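Local coordinates for lipolytic enzyme, G-D-S-L family (Bacteroides thetaiotaomicron, PDB 7BR2), which is a gut-bacterial serine esterase of the SGNH (GDSL) hydrolase family that metabolises the drug diltiazem, at residues G57-D62 against E368-Q373; D66-L71 against E121-E126; T135-Y140 against E157-I162. All coordinates share one frame; numbering follows the deposited sequence.

Contact 1: G57-D62 against E368-Q373; sequences GGIGGD and EYAWCQ
Ile59 meets Ala370 and Trp371 through two separate branches, just past the end of strand 53-58, an edge strand of the parallel SGNH-hydrolase sheet. Both are van der Waals meetings. Its CD1 methyl lies 3.9 Å from Ala370 CB and equally near the carbonyl oxygen of that residue. The other branch, CG2, reaches the edge of the indole near the ring plane, 3.7 Å from Trp371 CD1, and the two side chains cross at about a right angle. The torsions explain this division: chi1 of -63° sets Ile59 CG2 trans to the backbone N, while CG1, extended at chi2, carries CD1 on to the helix.

Backbone contact is slight. Gly60 O lies obliquely to the indole, 4.2 Å from Trp371 CD1. The chain reverses in a type II beta turn, closed by a 3.3 Å bond from Asp62 N to Ile59 O, with Gly61 at a positive phi of 91°.

Among aromatic neighbours, Trp403 packs edge-to-face with Trp371. A polar link lies alongside: Gly58 O accepts from Arg367 NE, one turn before Trp371 on helix 344-377. With no directional bond between the segments themselves, the contact depends on shape fit, and polar fixing falls to neighbours such as Arg367.

Contact 2: D66-L71 against E121-E126; sequences DMNKRL and EKRFKE
Leu71 packs against Arg123 and Phe124 where helices 64-75 and 102-125 lie side by side in the alpha/beta SGNH-hydrolase domain. The two short axes run in broadly the same direction, 36° apart, and come no nearer than 11.1 Å; that separation leaves the contact to side chains.

Arg123 can be followed outward. Its CB lies 3.8 Å from Leu71 CD1, and CG touches the same methyl while also standing 4.1 Å from Asn68 OD1. Leu71 and the aliphatic part of Arg123 lie alongside, pointing opposite ways. Bends at chi2, -72°, and again at chi3 then fold the chain instead of letting it extend, and the guanidinium arrives with its plane 88° from the Asn68 amide. Of the two terminal nitrogens, NH1 makes a salt bridge with Asp72 OD1, just beyond Leu71, and NH2 turns to a water. The charged end is therefore held from the partner helix by a carboxylate as well as through solvent.

Leu71 also uses its branches on Phe124: CD1 and CD2 both come within 3.9 Å of Phe124 CE1, and the side chains cross at roughly a right angle. Beyond this leucine, Met120 and Leu25 continue the apolar layer, while Phe124 rests on Leu83 and Val85 of the central sheet.

The water closes the polar side: it donates to Asn68 OD1 at 2.8 Å and accepts from Arg123 NH2 at 2.9 Å, lying in the guanidinium plane at its edge.

Contact 3: T135-Y140 against E157-I162; sequences TGTSPY and ETIKRI
Thr137 OG1 donates a 2.9 Å hydrogen bond to the carbonyl oxygen of Ser138, while the threonine methyl faces Ile159 on the helix. The bond is made in the carbonyl plane on a lone pair, with a C=O...OG1 angle of 123°. A chi1 of 173° places Thr137 OG1 trans to the backbone N and leaves CG2 between N and the carbonyl carbon. From there CG2 meets Ile159 CG2 at 3.6 Å, the two side chains crossing at about a right angle.

The second branch of Ile159 touches the loop again three residues on. Its CD1 lies 3.9 Å from Tyr140 CB and 4.1 Å from Tyr140 N, at the root of the tyrosine, whose ring leads away from residues 157-162; the side chain also touches Lys155 at the start of the helix. Tyr140 OH bonds with Phe152 N, and Tyr140 N with Asn156 OD1.

One isoleucine thereby bridges Thr137 and Tyr140 at the start of the loop after strand 131-136, within the beta-alpha-beta unit completed by helix 155-173 and strand 176-179. Gly136 is bonded through its backbone to Thr178 and Trp180, and helix 181-194 adds Asn181 beside Ile159, with Met184 and Val185 against Ser138 and Pro139.

Overall arrangement
Contacts 1 and 2 are adjoining, their centres 16 Å apart, and strand 53-58 is followed in the chain by helix 64-75. Arg70 ties them directly: its NE forms a 2.6 Å salt bridge with Asp62 OD2. Contact 3 is separate, centred 21 Å from contact 1 and 19 Å from contact 2, without touching either; yet contacts 1 and 3 both reach the five-stranded parallel sheet. Helix 102-125 of contact 2 leads into strand 131-136 of contact 3. Along the chain, contacts 2 and 3 follow in series inside the loop of 305 residues closed by contact 1. Contacts 2 and 3 pack elements around the parallel sheet, whereas contact 1 brings helix 344-377, far along the chain, to the end of its edge strand.

Contact 1: G57-D62 against E368-Q373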
ATOM      1  N   GLY A  57       4.973  -1.549  10.487  1.00 28.88           N
ATOM      2  CA  GLY A  57       5.079  -2.107  11.825  1.00 29.83           C
ATOM      3  C   GLY A  57       4.587  -3.539  11.845  1.00 21.00           C
ATOM      4  O   GLY A  57       3.874  -3.968  12.755  1.00 23.14           O
ATOM      5  N   GLY A  58       4.914  -4.277  10.791  1.00 24.84           N
ATOM      6  CA  GLY A  58       4.582  -5.684  10.703  1.00 26.60           C
ATOM      7  C   GLY A  58       5.776  -6.516  11.138  1.00 29.06           C
ATOM      8  O   GLY A  58       6.921  -6.128  10.922  1.00 28.60           O
ATOM      9  N   ILE A  59       5.488  -7.648  11.782  1.00 26.44           N
ATOM     10  CA  ILE A  59       6.463  -8.699  12.044  1.00 26.04           C
ATOM     11  C   ILE A  59       5.815 -10.034  11.697  1.00 28.99           C
ATOM     12  O   ILE A  59       4.731 -10.348  12.197  1.00 33.59           O
ATOM     13  CB  ILE A  59       6.938  -8.690  13.510  1.00 29.07           C
ATOM     14  CG1 ILE A  59       7.658  -7.376  13.837  1.00 29.71           C
ATOM     15  CG2 ILE A  59       7.830  -9.878  13.789  1.00 22.43           C
ATOM     16  CD1 ILE A  59       8.373  -7.388  15.152  1.00 30.61           C
ATOM     17  N   GLY A  60       6.466 -10.810  10.835  1.00 28.24           N
ATOM     18  CA  GLY A  60       5.893 -12.084  10.429  1.00 28.83           C
ATOM     19  C   GLY A  60       5.668 -13.012  11.612  1.00 31.00           C
ATOM     20  O   GLY A  60       6.513 -13.131  12.505  1.00 29.86           O
ATOM     21  N   GLY A  61       4.523 -13.701  11.595  1.00 28.81           N
ATOM     22  CA  GLY A  61       4.163 -14.642  12.628  1.00 29.68           C
ATOM     23  C   GLY A  61       3.371 -14.069  13.786  1.00 35.22           C
ATOM     24  O   GLY A  61       2.911 -14.844  14.631  1.00 41.73           O
ATOM     25  N   ASP A  62       3.225 -12.746  13.882  1.00 30.95           N
ATOM     26  CA  ASP A  62       2.609 -12.145  15.064  1.00 34.31           C
ATOM     27  C   ASP A  62       1.127 -12.477  15.195  1.00 37.11           C
ATOM     28  O   ASP A  62       0.381 -12.522  14.215  1.00 33.49           O
ATOM     29  CB  ASP A  62       2.755 -10.617  15.054  1.00 30.44           C
ATOM     30  CG  ASP A  62       4.094 -10.131  15.616  1.00 34.48           C
ATOM     31  OD1 ASP A  62       5.032 -10.954  15.743  1.00 37.90           O
ATOM     32  OD2 ASP A  62       4.198  -8.935  15.974  1.00 31.45           O
ATOM     33  N   GLU A 368      13.473  -6.939   9.973  1.00 22.97           N
ATOM     34  CA  GLU A 368      14.207  -8.144  10.367  1.00 27.49           C
ATOM     35  C   GLU A 368      14.897  -7.932  11.713  1.00 27.28           C
ATOM     36  O   GLU A 368      14.893  -8.816  12.593  1.00 26.98           O
ATOM     37  CB  GLU A 368      15.231  -8.513   9.288  1.00 28.79           C
ATOM     38  CG  GLU A 368      14.635  -8.865   7.923  1.00 30.12           C
ATOM     39  CD  GLU A 368      14.034 -10.262   7.882  1.00 36.97           C
ATOM     40  OE1 GLU A 368      14.428 -11.105   8.707  1.00 41.36           O
ATOM     41  OE2 GLU A 368      13.146 -10.523   7.046  1.00 42.09           O
ATOM     42  N   TYR A 369      15.475  -6.750  11.906  1.00 23.61           N
ATOM     43  CA  TYR A 369      16.073  -6.474  13.207  1.00 29.89           C
ATOM     44  C   TYR A 369      15.014  -6.521  14.308  1.00 26.02           C
ATOM     45  O   TYR A 369      15.242  -7.108  15.374  1.00 27.64           O
ATOM     46  CB  TYR A 369      16.805  -5.130  13.168  1.00 22.59           C
ATOM     47  CG  TYR A 369      17.095  -4.520  14.520  1.00 26.52           C
ATOM     48  CD1 TYR A 369      18.193  -4.935  15.283  1.00 23.18           C
ATOM     49  CD2 TYR A 369      16.290  -3.497  15.025  1.00 25.42           C
ATOM     50  CE1 TYR A 369      18.465  -4.362  16.528  1.00 22.65           C
ATOM     51  CE2 TYR A 369      16.551  -2.921  16.257  1.00 28.16           C
ATOM     52  CZ  TYR A 369      17.641  -3.355  17.010  1.00 27.07           C
ATOM     53  OH  TYR A 369      17.894  -2.762  18.232  1.00 26.14           O
ATOM     54  N   ALA A 370      13.835  -5.951  14.043  1.00 23.30           N
ATOM     55  CA  ALA A 370      12.752  -5.981  15.025  1.00 26.85           C
ATOM     56  C   ALA A 370      12.329  -7.409  15.358  1.00 24.17           C
ATOM     57  O   ALA A 370      11.978  -7.703  16.507  1.00 21.23           O
ATOM     58  CB  ALA A 370      11.550  -5.170  14.528  1.00 24.42           C
ATOM     59  N   TRP A 371      12.297  -8.302  14.361  1.00 25.97           N
ATOM     60  CA  TRP A 371      12.026  -9.695  14.704  1.00 22.51           C
ATOM     61  C   TRP A 371      13.100 -10.224  15.645  1.00 30.09           C
ATOM     62  O   TRP A 371      12.795 -10.896  16.636  1.00 27.06           O
ATOM     63  CB  TRP A 371      11.936 -10.611  13.484  1.00 25.13           C
ATOM     64  CG  TRP A 371      11.612 -12.009  13.974  1.00 34.55           C
ATOM     65  CD1 TRP A 371      10.367 -12.536  14.177  1.00 33.16           C
ATOM     66  CD2 TRP A 371      12.542 -13.019  14.413  1.00 32.70           C
ATOM     67  NE1 TRP A 371      10.465 -13.804  14.680  1.00 30.47           N
ATOM     68  CE2 TRP A 371      11.785 -14.125  14.840  1.00 33.61           C
ATOM     69  CE3 TRP A 371      13.938 -13.094  14.478  1.00 29.97           C
ATOM     70  CZ2 TRP A 371      12.375 -15.293  15.324  1.00 36.94           C
ATOM     71  CZ3 TRP A 371      14.522 -14.257  14.964  1.00 36.54           C
ATOM     72  CH2 TRP A 371      13.740 -15.337  15.379  1.00 39.41           C
ATOM     73  N   CYS A 372      14.371  -9.941  15.357  1.00 25.73           N
ATOM     74  CA  CYS A 372      15.401 -10.406  16.285  1.00 27.80           C
ATOM     75  C   CYS A 372      15.107  -9.923  17.698  1.00 24.02           C
ATOM     76  O   CYS A 372      15.193 -10.693  18.669  1.00 21.97           O
ATOM     77  CB  CYS A 372      16.790  -9.949  15.820  1.00 21.99           C
ATOM     78  SG  CYS A 372      17.324 -10.853  14.344  1.00 28.14           S
ATOM     79  N   GLN A 373      14.639  -8.686  17.815  1.00 23.99           N
ATOM     80  CA  GLN A 373      14.479  -8.111  19.146  1.00 24.54           C
ATOM     81  C   GLN A 373      13.270  -8.691  19.868  1.00 25.80           C
ATOM     82  O   GLN A 373      13.383  -9.119  21.020  1.00 25.17           O
ATOM     83  CB  GLN A 373      14.390  -6.582  19.068  1.00 23.84           C
ATOM     84  CG  GLN A 373      15.755  -5.904  18.848  1.00 22.44           C
ATOM     85  CD  GLN A 373      16.769  -6.173  19.974  1.00 23.37           C
ATOM     86  OE1 GLN A 373      16.421  -6.718  21.016  1.00 22.34           O
ATOM     87  NE2 GLN A 373      18.024  -5.765  19.763  1.00 20.05           N
TER

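Contact 2: D66-L71 against E121-E126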
ATOM      1  N   ASP A  66       1.677 -10.976  20.344  1.00 30.73           N
ATOM      2  CA  ASP A  66       3.008 -10.450  20.021  1.00 33.94           C
ATOM      3  C   ASP A  66       2.981  -8.949  19.746  1.00 29.48           C
ATOM      4  O   ASP A  66       3.868  -8.197  20.189  1.00 34.80           O
ATOM      5  CB  ASP A  66       3.571 -11.192  18.815  1.00 31.04           C
ATOM      6  CG  ASP A  66       3.528 -12.692  18.986  1.00 37.15           C
ATOM      7  OD1 ASP A  66       4.261 -13.197  19.863  1.00 41.14           O
ATOM      8  OD2 ASP A  66       2.780 -13.369  18.242  1.00 35.71           O
ATOM      9  N   MET A  67       1.989  -8.507  18.980  1.00 32.08           N
ATOM     10  CA  MET A  67       1.787  -7.088  18.738  1.00 27.87           C
ATOM     11  C   MET A  67       1.671  -6.313  20.049  1.00 29.14           C
ATOM     12  O   MET A  67       2.287  -5.242  20.217  1.00 28.65           O
ATOM     13  CB  MET A  67       0.549  -6.929  17.864  1.00 28.81           C
ATOM     14  CG  MET A  67       0.740  -7.525  16.473  1.00 31.14           C
ATOM     15  SD  MET A  67      -0.753  -7.352  15.455  1.00 32.66           S
ATOM     16  CE  MET A  67      -0.504  -8.562  14.168  1.00 29.84           C
ATOM     17  N   ASN A  68       0.915  -6.865  21.010  1.00 32.11           N
ATOM     18  CA  ASN A  68       0.783  -6.226  22.313  1.00 28.67           C
ATOM     19  C   ASN A  68       2.115  -6.176  23.050  1.00 32.37           C
ATOM     20  O   ASN A  68       2.427  -5.169  23.695  1.00 33.16           O
ATOM     21  CB  ASN A  68      -0.256  -6.957  23.167  1.00 32.48           C
ATOM     22  CG  ASN A  68      -0.422  -6.325  24.541  1.00 33.41           C
ATOM     23  OD1 ASN A  68      -0.941  -5.215  24.661  1.00 34.62           O
ATOM     24  ND2 ASN A  68       0.063  -7.006  25.576  1.00 25.65           N
ATOM     25  N   LYS A  69       2.883  -7.282  23.028  1.00 37.53           N
ATOM     26  CA  LYS A  69       4.203  -7.298  23.674  1.00 32.96           C
ATOM     27  C   LYS A  69       5.097  -6.171  23.171  1.00 31.47           C
ATOM     28  O   LYS A  69       5.907  -5.627  23.933  1.00 29.64           O
ATOM     29  CB  LYS A  69       4.955  -8.611  23.418  1.00 33.00           C
ATOM     30  CG  LYS A  69       4.564  -9.862  24.148  1.00 37.29           C
ATOM     31  CD  LYS A  69       5.609 -10.951  23.799  1.00 35.86           C
ATOM     32  CE  LYS A  69       5.986 -10.866  22.325  1.00 39.43           C
ATOM     33  NZ  LYS A  69       7.358 -11.321  21.966  1.00 29.88           N
ATOM     34  N   ARG A  70       5.011  -5.845  21.876  1.00 26.70           N
ATOM     35  CA  ARG A  70       5.980  -4.915  21.288  1.00 27.36           C
ATOM     36  C   ARG A  70       5.448  -3.497  21.078  1.00 27.29           C
ATOM     37  O   ARG A  70       6.147  -2.680  20.474  1.00 27.10           O
ATOM     38  CB  ARG A  70       6.514  -5.459  19.961  1.00 25.71           C
ATOM     39  CG  ARG A  70       5.494  -5.585  18.857  1.00 27.78           C
ATOM     40  CD  ARG A  70       6.181  -6.091  17.586  1.00 30.46           C
ATOM     41  NE  ARG A  70       5.246  -6.651  16.608  1.00 30.10           N
ATOM     42  CZ  ARG A  70       4.760  -5.984  15.566  1.00 34.16           C
ATOM     43  NH1 ARG A  70       5.120  -4.716  15.359  1.00 29.57           N
ATOM     44  NH2 ARG A  70       3.924  -6.589  14.724  1.00 27.67           N
ATOM     45  N   LEU A  71       4.232  -3.187  21.541  1.00 26.76           N
ATOM     46  CA  LEU A  71       3.731  -1.810  21.422  1.00 26.51           C
ATOM     47  C   LEU A  71       4.720  -0.742  21.928  1.00 25.36           C
ATOM     48  O   LEU A  71       4.972   0.250  21.234  1.00 27.73           O
ATOM     49  CB  LEU A  71       2.403  -1.664  22.165  1.00 26.12           C
ATOM     50  CG  LEU A  71       1.165  -2.266  21.508  1.00 30.76           C
ATOM     51  CD1 LEU A  71      -0.071  -1.980  22.359  1.00 34.26           C
ATOM     52  CD2 LEU A  71       1.010  -1.751  20.101  1.00 30.25           C
ATOM     53  N   GLU A 121      -6.291  -2.873  23.202  1.00 38.31           N
ATOM     54  CA  GLU A 121      -7.370  -1.892  23.194  1.00 39.52           C
ATOM     55  C   GLU A 121      -7.238  -0.955  24.373  1.00 37.61           C
ATOM     56  O   GLU A 121      -7.370   0.270  24.239  1.00 31.94           O
ATOM     57  CB  GLU A 121      -8.704  -2.630  23.265  1.00 38.55           C
ATOM     58  CG  GLU A 121      -9.944  -1.823  23.018  1.00 42.79           C
ATOM     59  CD  GLU A 121     -11.190  -2.597  23.418  1.00 44.44           C
ATOM     60  OE1 GLU A 121     -11.056  -3.628  24.108  1.00 46.17           O
ATOM     61  OE2 GLU A 121     -12.298  -2.185  23.037  1.00 52.61           O
ATOM     62  N   LYS A 122      -6.994  -1.534  25.549  1.00 33.41           N
ATOM     63  CA  LYS A 122      -6.706  -0.733  26.726  1.00 32.25           C
ATOM     64  C   LYS A 122      -5.529   0.203  26.472  1.00 38.87           C
ATOM     65  O   LYS A 122      -5.585   1.385  26.833  1.00 37.97           O
ATOM     66  CB  LYS A 122      -6.438  -1.640  27.925  1.00 35.69           C
ATOM     67  CG  LYS A 122      -5.978  -0.855  29.131  1.00 49.62           C
ATOM     68  CD  LYS A 122      -6.049  -1.650  30.430  1.00 56.07           C
ATOM     69  CE  LYS A 122      -5.992  -0.679  31.626  1.00 58.06           C
ATOM     70  NZ  LYS A 122      -4.784   0.209  31.604  1.00 55.99           N
ATOM     71  N   ARG A 123      -4.453  -0.298  25.836  1.00 36.12           N
ATOM     72  CA  ARG A 123      -3.322   0.600  25.569  1.00 33.06           C
ATOM     73  C   ARG A 123      -3.718   1.734  24.632  1.00 34.78           C
ATOM     74  O   ARG A 123      -3.329   2.885  24.842  1.00 32.61           O
ATOM     75  CB  ARG A 123      -2.118  -0.149  24.987  1.00 28.10           C
ATOM     76  CG  ARG A 123      -1.643  -1.340  25.781  1.00 32.51           C
ATOM     77  CD  ARG A 123      -0.929  -0.933  27.088  1.00 37.53           C
ATOM     78  NE  ARG A 123      -0.102   0.275  27.006  1.00 36.83           N
ATOM     79  CZ  ARG A 123       1.210   0.271  26.749  1.00 37.87           C
ATOM     80  NH1 ARG A 123       1.890   1.415  26.716  1.00 32.94           N
ATOM     81  NH2 ARG A 123       1.845  -0.875  26.519  1.00 26.53           N
ATOM     82  N   PHE A 124      -4.487   1.423  23.590  1.00 33.66           N
ATOM     83  CA  PHE A 124      -4.868   2.432  22.610  1.00 31.19           C
ATOM     84  C   PHE A 124      -5.747   3.507  23.234  1.00 35.82           C
ATOM     85  O   PHE A 124      -5.629   4.690  22.895  1.00 36.52           O
ATOM     86  CB  PHE A 124      -5.565   1.770  21.420  1.00 33.45           C
ATOM     87  CG  PHE A 124      -4.700   0.768  20.683  1.00 35.98           C
ATOM     88  CD1 PHE A 124      -3.312   0.869  20.701  1.00 35.05           C
ATOM     89  CD2 PHE A 124      -5.276  -0.296  20.008  1.00 34.39           C
ATOM     90  CE1 PHE A 124      -2.519  -0.052  20.027  1.00 31.39           C
ATOM     91  CE2 PHE A 124      -4.496  -1.227  19.334  1.00 34.10           C
ATOM     92  CZ  PHE A 124      -3.115  -1.106  19.339  1.00 34.61           C
ATOM     93  N   LYS A 125      -6.631   3.119  24.155  1.00 37.37           N
ATOM     94  CA  LYS A 125      -7.508   4.100  24.788  1.00 40.80           C
ATOM     95  C   LYS A 125      -6.723   5.127  25.601  1.00 42.00           C
ATOM     96  O   LYS A 125      -7.183   6.257  25.790  1.00 38.08           O
ATOM     97  CB  LYS A 125      -8.535   3.374  25.663  1.00 41.97           C
ATOM     98  CG  LYS A 125      -9.414   2.464  24.815  1.00 44.17           C
ATOM     99  CD  LYS A 125     -10.773   2.178  25.381  1.00 50.70           C
ATOM    100  CE  LYS A 125     -10.837   2.100  26.866  1.00 49.14           C
ATOM    101  NZ  LYS A 125     -12.230   1.705  27.194  1.00 53.18           N
ATOM    102  N   GLU A 126      -5.533   4.762  26.071  1.00 40.99           N
ATOM    103  CA  GLU A 126      -4.728   5.661  26.881  1.00 41.63           C
ATOM    104  C   GLU A 126      -3.872   6.633  26.074  1.00 37.93           C
ATOM    105  O   GLU A 126      -3.298   7.549  26.670  1.00 41.29           O
ATOM    106  CB  GLU A 126      -3.848   4.835  27.827  1.00 46.09           C
ATOM    107  CG  GLU A 126      -4.654   4.150  28.936  1.00 45.71           C
ATOM    108  CD  GLU A 126      -5.482   5.165  29.724  1.00 55.62           C
ATOM    109  OE1 GLU A 126      -4.972   6.281  29.982  1.00 52.80           O
ATOM    110  OE2 GLU A 126      -6.648   4.863  30.065  1.00 61.19           O
TER
HETATM  111  O   HOH W   1       0.667  -3.567  26.265  1.00 35.31           O

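Contact 3: T135-Y140 against E157-I162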
ATOM      1  N   THR A 135      -8.219  -1.825  11.026  1.00 39.55           N
ATOM      2  CA  THR A 135      -8.235  -2.214   9.615  1.00 38.69           C
ATOM      3  C   THR A 135      -8.347  -3.730   9.562  1.00 42.01           C
ATOM      4  O   THR A 135      -7.391  -4.440   9.896  1.00 38.60           O
ATOM      5  CB  THR A 135      -6.997  -1.734   8.851  1.00 34.04           C
ATOM      6  OG1 THR A 135      -5.859  -2.514   9.242  1.00 52.81           O
ATOM      7  CG2 THR A 135      -6.714  -0.307   9.151  1.00 33.34           C
ATOM      8  N   GLY A 136      -9.508  -4.224   9.128  1.00 38.95           N
ATOM      9  CA  GLY A 136      -9.753  -5.652   9.086  1.00 35.10           C
ATOM     10  C   GLY A 136      -8.823  -6.320   8.105  1.00 33.27           C
ATOM     11  O   GLY A 136      -8.715  -5.868   6.964  1.00 39.45           O
ATOM     12  N   THR A 137      -8.105  -7.352   8.549  1.00 32.33           N
ATOM     13  CA  THR A 137      -7.085  -7.969   7.707  1.00 32.83           C
ATOM     14  C   THR A 137      -7.661  -8.488   6.389  1.00 41.69           C
ATOM     15  O   THR A 137      -8.843  -8.842   6.284  1.00 34.39           O
ATOM     16  CB  THR A 137      -6.409  -9.130   8.430  1.00 33.58           C
ATOM     17  OG1 THR A 137      -5.534  -9.801   7.519  1.00 26.73           O
ATOM     18  CG2 THR A 137      -7.437 -10.126   8.944  1.00 34.79           C
ATOM     19  N   SER A 138      -6.795  -8.528   5.374  1.00 36.52           N
ATOM     20  CA  SER A 138      -7.081  -9.244   4.148  1.00 37.23           C
ATOM     21  C   SER A 138      -7.422 -10.705   4.467  1.00 39.65           C
ATOM     22  O   SER A 138      -7.020 -11.234   5.503  1.00 41.98           O
ATOM     23  CB  SER A 138      -5.878  -9.144   3.201  1.00 35.71           C
ATOM     24  OG  SER A 138      -4.676  -9.527   3.843  1.00 36.57           O
ATOM     25  N   PRO A 139      -8.149 -11.388   3.585  1.00 46.01           N
ATOM     26  CA  PRO A 139      -8.739 -12.676   3.957  1.00 43.91           C
ATOM     27  C   PRO A 139      -7.861 -13.878   3.634  1.00 41.75           C
ATOM     28  O   PRO A 139      -6.919 -13.809   2.844  1.00 39.84           O
ATOM     29  CB  PRO A 139     -10.016 -12.708   3.106  1.00 48.79           C
ATOM     30  CG  PRO A 139      -9.583 -12.028   1.820  1.00 43.59           C
ATOM     31  CD  PRO A 139      -8.568 -10.969   2.228  1.00 37.93           C
ATOM     32  N   TYR A 140      -8.195 -14.997   4.277  1.00 38.43           N
ATOM     33  CA  TYR A 140      -7.723 -16.303   3.832  1.00 42.62           C
ATOM     34  C   TYR A 140      -8.641 -16.789   2.713  1.00 47.13           C
ATOM     35  O   TYR A 140      -9.850 -16.952   2.922  1.00 52.57           O
ATOM     36  CB  TYR A 140      -7.704 -17.299   4.987  1.00 40.33           C
ATOM     37  CG  TYR A 140      -7.254 -18.685   4.582  1.00 44.61           C
ATOM     38  CD1 TYR A 140      -5.907 -18.985   4.419  1.00 43.19           C
ATOM     39  CD2 TYR A 140      -8.179 -19.692   4.338  1.00 44.97           C
ATOM     40  CE1 TYR A 140      -5.494 -20.252   4.037  1.00 40.35           C
ATOM     41  CE2 TYR A 140      -7.770 -20.971   3.954  1.00 46.85           C
ATOM     42  CZ  TYR A 140      -6.431 -21.242   3.804  1.00 42.03           C
ATOM     43  OH  TYR A 140      -6.026 -22.509   3.427  1.00 45.95           O
ATOM     44  N   GLU A 157     -13.817 -17.540   8.421  1.00 48.18           N
ATOM     45  CA  GLU A 157     -14.956 -17.176   9.264  1.00 48.61           C
ATOM     46  C   GLU A 157     -14.503 -16.769  10.662  1.00 46.24           C
ATOM     47  O   GLU A 157     -15.038 -15.816  11.245  1.00 45.42           O
ATOM     48  CB  GLU A 157     -15.959 -18.330   9.325  1.00 54.34           C
ATOM     49  CG  GLU A 157     -16.387 -18.849   7.942  1.00 56.16           C
ATOM     50  CD  GLU A 157     -16.841 -17.747   6.980  1.00 54.09           C
ATOM     51  OE1 GLU A 157     -17.602 -16.853   7.402  1.00 56.37           O
ATOM     52  OE2 GLU A 157     -16.428 -17.779   5.796  1.00 56.77           O
ATOM     53  N   THR A 158     -13.513 -17.474  11.220  1.00 46.78           N
ATOM     54  CA  THR A 158     -12.909 -17.022  12.470  1.00 45.31           C
ATOM     55  C   THR A 158     -12.235 -15.663  12.280  1.00 43.79           C
ATOM     56  O   THR A 158     -12.345 -14.773  13.142  1.00 40.28           O
ATOM     57  CB  THR A 158     -11.911 -18.068  12.966  1.00 51.04           C
ATOM     58  OG1 THR A 158     -12.591 -19.307  13.200  1.00 55.40           O
ATOM     59  CG2 THR A 158     -11.219 -17.626  14.260  1.00 43.75           C
ATOM     60  N   ILE A 159     -11.558 -15.477  11.139  1.00 43.64           N
ATOM     61  CA  ILE A 159     -10.973 -14.171  10.845  1.00 40.43           C
ATOM     62  C   ILE A 159     -12.048 -13.086  10.850  1.00 43.57           C
ATOM     63  O   ILE A 159     -11.900 -12.039  11.496  1.00 39.58           O
ATOM     64  CB  ILE A 159     -10.212 -14.212   9.509  1.00 39.92           C
ATOM     65  CG1 ILE A 159      -8.959 -15.079   9.634  1.00 38.76           C
ATOM     66  CG2 ILE A 159      -9.835 -12.826   9.063  1.00 41.20           C
ATOM     67  CD1 ILE A 159      -8.236 -15.279   8.327  1.00 37.74           C
ATOM     68  N   LYS A 160     -13.162 -13.335  10.158  1.00 46.09           N
ATOM     69  CA  LYS A 160     -14.243 -12.357  10.097  1.00 42.02           C
ATOM     70  C   LYS A 160     -14.835 -12.079  11.474  1.00 40.69           C
ATOM     71  O   LYS A 160     -15.252 -10.949  11.751  1.00 40.18           O
ATOM     72  CB  LYS A 160     -15.334 -12.825   9.126  1.00 48.26           C
ATOM     73  CG  LYS A 160     -14.996 -12.577   7.660  1.00 47.99           C
ATOM     74  CD  LYS A 160     -15.799 -13.455   6.722  1.00 47.02           C
ATOM     75  CE  LYS A 160     -17.276 -13.092   6.740  1.00 55.65           C
ATOM     76  NZ  LYS A 160     -18.025 -13.791   5.644  1.00 56.29           N
ATOM     77  N   ARG A 161     -14.903 -13.091  12.342  1.00 44.25           N
ATOM     78  CA  ARG A 161     -15.355 -12.852  13.714  1.00 47.30           C
ATOM     79  C   ARG A 161     -14.424 -11.888  14.440  1.00 47.20           C
ATOM     80  O   ARG A 161     -14.878 -10.977  15.151  1.00 46.05           O
ATOM     81  CB  ARG A 161     -15.443 -14.168  14.483  1.00 47.95           C
ATOM     82  CG  ARG A 161     -16.655 -15.003  14.170  1.00 48.82           C
ATOM     83  CD  ARG A 161     -16.696 -16.220  15.079  1.00 51.77           C
ATOM     84  NE  ARG A 161     -17.218 -15.898  16.406  1.00 51.79           N
ATOM     85  CZ  ARG A 161     -17.134 -16.716  17.452  1.00 54.11           C
ATOM     86  NH1 ARG A 161     -16.536 -17.897  17.319  1.00 52.04           N
ATOM     87  NH2 ARG A 161     -17.648 -16.359  18.625  1.00 44.42           N
ATOM     88  N   ILE A 162     -13.111 -12.102  14.302  1.00 42.17           N
ATOM     89  CA  ILE A 162     -12.156 -11.174  14.909  1.00 45.14           C
ATOM     90  C   ILE A 162     -12.358  -9.763  14.345  1.00 40.03           C
ATOM     91  O   ILE A 162     -12.353  -8.765  15.083  1.00 41.67           O
ATOM     92  CB  ILE A 162     -10.711 -11.681  14.707  1.00 45.92           C
ATOM     93  CG1 ILE A 162     -10.525 -13.049  15.372  1.00 40.96           C
ATOM     94  CG2 ILE A 162      -9.712 -10.682  15.279  1.00 36.53           C
ATOM     95  CD1 ILE A 162      -9.210 -13.720  15.063  1.00 36.99           C
TER